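Local coordinates for ABC transporter, periplasmic solute-binding protein (Rhizobium meliloti, PDB 4WED) that probably captures a peptide or a nickel- or heme-type ligand in the periplasm and delivers it to an ABC importer, at residues C80-W85 against L94-R99. Numbering follows the deposited sequence.
Sequences CLATDW and LHLTLR
The carbonyl oxygen of C80 is gripped side-on by two nitrogens of the R99 guanidinium, with NH2 at 2.7 Å and NE at 2.9 Å from C80 O. That oxygen lies near the guanidinium plane, and NH2 arrives on one of its lone pairs, whereas NE is tilted from the carbonyl plane. CG of R99 stands anti to the backbone N (chi1 -177°) and the chain bends at chi3, which brings the guanidinium round to C80 O. The backbone N of R99 binds L81 O at 2.9 Å, nearly straight at 173°. T83 CG2 rests over one guanidinium face, 3.7 Å from R99 NH1. With an alanine here in place of R99, C80 O would lose both side-chain donors and T83 CG2 the flat group it rests on, and the carbonyl is likely to be less firmly fixed.

Beyond this anchor, the pairing illustrates how a classic beta bulge accommodates one extra residue in an antiparallel hairpin: T83 and D84 both stand opposite T97. T83 N donates to T97 O (2.9 Å), while T97 N returns a bond to D84 O (3.0 Å), and T83 OG1 lies against T97 CG2. The D84 and T97 side chains share one face of the sheet, W85 and L96 the opposite one, where W85 CB packs on L96 CD2 (3.8 Å) and L94 CD1, its indole leading away toward I77, P79 and M160.

Strand 82-88 is outermost in a four-stranded antiparallel sheet, with 93-98 next to it; 93-98 pairs in turn with 147-152, where T149 OG1 and H95 ND1 are hydrogen-bonded, E88 OE1 taking NE2, and helix 159-162 packs against L94 and W85.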
loop_
_atom_site.group_PDB
_atom_site.type_symbol
_atom_site.label_atom_id
_atom_site.label_comp_id
_atom_site.label_asym_id
_atom_site.label_seq_id
_atom_site.Cartn_x
_atom_site.Cartn_y
_atom_site.Cartn_z
ATOM N N CYS A 80 2.382 20.434 0.005
ATOM C CA CYS A 80 3.602 20.336 0.787
ATOM C C CYS A 80 4.585 21.394 0.288
ATOM O O CYS A 80 4.375 22.578 0.518
ATOM C CB CYS A 80 4.164 18.902 0.810
ATOM S SG CYS A 80 5.456 18.641 2.086
ATOM N N LEU A 81 5.654 21.004 -0.383
ATOM C CA LEU A 81 6.541 21.980 -0.947
ATOM C C LEU A 81 5.885 22.768 -2.095
ATOM O O LEU A 81 6.341 23.879 -2.470
ATOM C CB LEU A 81 7.845 21.319 -1.410
ATOM C CG LEU A 81 8.732 20.837 -0.258
ATOM C CD1 LEU A 81 9.972 20.126 -0.763
ATOM C CD2 LEU A 81 9.127 21.988 0.650
ATOM N N ALA A 82 4.845 22.213 -2.676
ATOM C CA ALA A 82 4.006 22.994 -3.583
ATOM C C ALA A 82 2.759 23.351 -2.847
ATOM O O ALA A 82 2.138 22.459 -2.247
ATOM C CB ALA A 82 3.654 22.198 -4.833
ATOM N N THR A 83 2.393 24.639 -2.894
ATOM C CA THR A 83 1.097 25.145 -2.347
ATOM C C THR A 83 -0.131 24.990 -3.269
ATOM O O THR A 83 -1.271 25.092 -2.833
ATOM C CB THR A 83 1.199 26.640 -2.005
ATOM O OG1 THR A 83 1.798 27.335 -3.110
ATOM C CG2 THR A 83 2.039 26.827 -0.771
ATOM N N ASP A 84 0.107 24.820 -4.553
ATOM C CA ASP A 84 -0.961 24.649 -5.483
ATOM C C ASP A 84 -0.415 24.071 -6.775
ATOM O O ASP A 84 0.810 24.068 -7.008
ATOM C CB ASP A 84 -1.668 25.977 -5.744
ATOM C CG ASP A 84 -2.994 25.791 -6.465
ATOM O OD1 ASP A 84 -3.757 24.825 -6.166
ATOM O OD2 ASP A 84 -3.241 26.592 -7.365
ATOM N N TRP A 85 -1.337 23.556 -7.588
ATOM C CA TRP A 85 -1.018 22.926 -8.852
ATOM C C TRP A 85 -2.212 22.872 -9.804
ATOM O O TRP A 85 -3.366 22.947 -9.400
ATOM C CB TRP A 85 -0.504 21.512 -8.577
ATOM C CG TRP A 85 -1.431 20.610 -7.801
ATOM C CD1 TRP A 85 -2.289 19.659 -8.319
ATOM C CD2 TRP A 85 -1.544 20.515 -6.362
ATOM N NE1 TRP A 85 -2.931 18.998 -7.282
ATOM C CE2 TRP A 85 -2.498 19.506 -6.079
ATOM C CE3 TRP A 85 -0.930 21.189 -5.283
ATOM C CZ2 TRP A 85 -2.870 19.178 -4.770
ATOM C CZ3 TRP A 85 -1.289 20.855 -3.980
ATOM C CH2 TRP A 85 -2.242 19.860 -3.730
ATOM N N LEU A 94 1.705 20.142 -16.271
ATOM C CA LEU A 94 1.505 20.354 -14.824
ATOM C C LEU A 94 2.094 21.693 -14.383
ATOM O O LEU A 94 3.283 21.924 -14.575
ATOM C CB LEU A 94 2.161 19.227 -14.027
ATOM C CG LEU A 94 2.283 19.419 -12.514
ATOM C CD1 LEU A 94 0.961 19.415 -11.782
ATOM C CD2 LEU A 94 3.183 18.333 -11.969
ATOM N N HIS A 95 1.256 22.556 -13.806
ATOM C CA HIS A 95 1.696 23.854 -13.320
ATOM C C HIS A 95 1.783 23.741 -11.858
ATOM O O HIS A 95 0.881 23.194 -11.221
ATOM C CB HIS A 95 0.705 24.968 -13.661
ATOM C CG HIS A 95 0.463 25.127 -15.135
ATOM N ND1 HIS A 95 1.462 25.476 -16.023
ATOM C CD2 HIS A 95 -0.660 24.966 -15.877
ATOM C CE1 HIS A 95 0.963 25.518 -17.245
ATOM N NE2 HIS A 95 -0.321 25.217 -17.182
ATOM N N LEU A 96 2.881 24.251 -11.321
ATOM C CA LEU A 96 3.177 24.141 -9.879
ATOM C C LEU A 96 3.541 25.509 -9.296
ATOM O O LEU A 96 4.434 26.222 -9.793
ATOM C CB LEU A 96 4.346 23.189 -9.638
ATOM C CG LEU A 96 4.136 21.728 -10.029
ATOM C CD1 LEU A 96 5.484 21.023 -10.125
ATOM C CD2 LEU A 96 3.242 21.023 -9.013
ATOM N N THR A 97 2.855 25.848 -8.221
ATOM C CA THR A 97 3.215 26.989 -7.426
ATOM C C THR A 97 3.996 26.514 -6.185
ATOM O O THR A 97 3.473 25.793 -5.376
ATOM C CB THR A 97 1.963 27.767 -7.048
ATOM O OG1 THR A 97 1.402 28.294 -8.249
ATOM C CG2 THR A 97 2.297 28.906 -6.113
ATOM N N LEU A 98 5.247 26.927 -6.053
ATOM C CA LEU A 98 6.084 26.488 -4.943
ATOM C C LEU A 98 5.844 27.346 -3.685
ATOM O O LEU A 98 5.507 28.541 -3.779
ATOM C CB LEU A 98 7.578 26.476 -5.350
ATOM C CG LEU A 98 7.920 25.537 -6.531
ATOM C CD1 LEU A 98 9.347 25.672 -6.983
ATOM C CD2 LEU A 98 7.666 24.068 -6.182
ATOM N N ARG A 99 5.984 26.707 -2.521
ATOM C CA ARG A 99 5.851 27.391 -1.238
ATOM C C ARG A 99 7.034 28.320 -1.041
ATOM O O ARG A 99 8.151 27.878 -1.188
ATOM C CB ARG A 99 5.809 26.388 -0.078
ATOM C CG ARG A 99 5.588 27.067 1.271
ATOM C CD ARG A 99 5.486 26.061 2.401
ATOM N NE ARG A 99 4.555 24.973 2.066
ATOM C CZ ARG A 99 3.234 25.003 2.239
ATOM N NH1 ARG A 99 2.642 26.054 2.764
ATOM N NH2 ARG A 99 2.502 23.963 1.873
#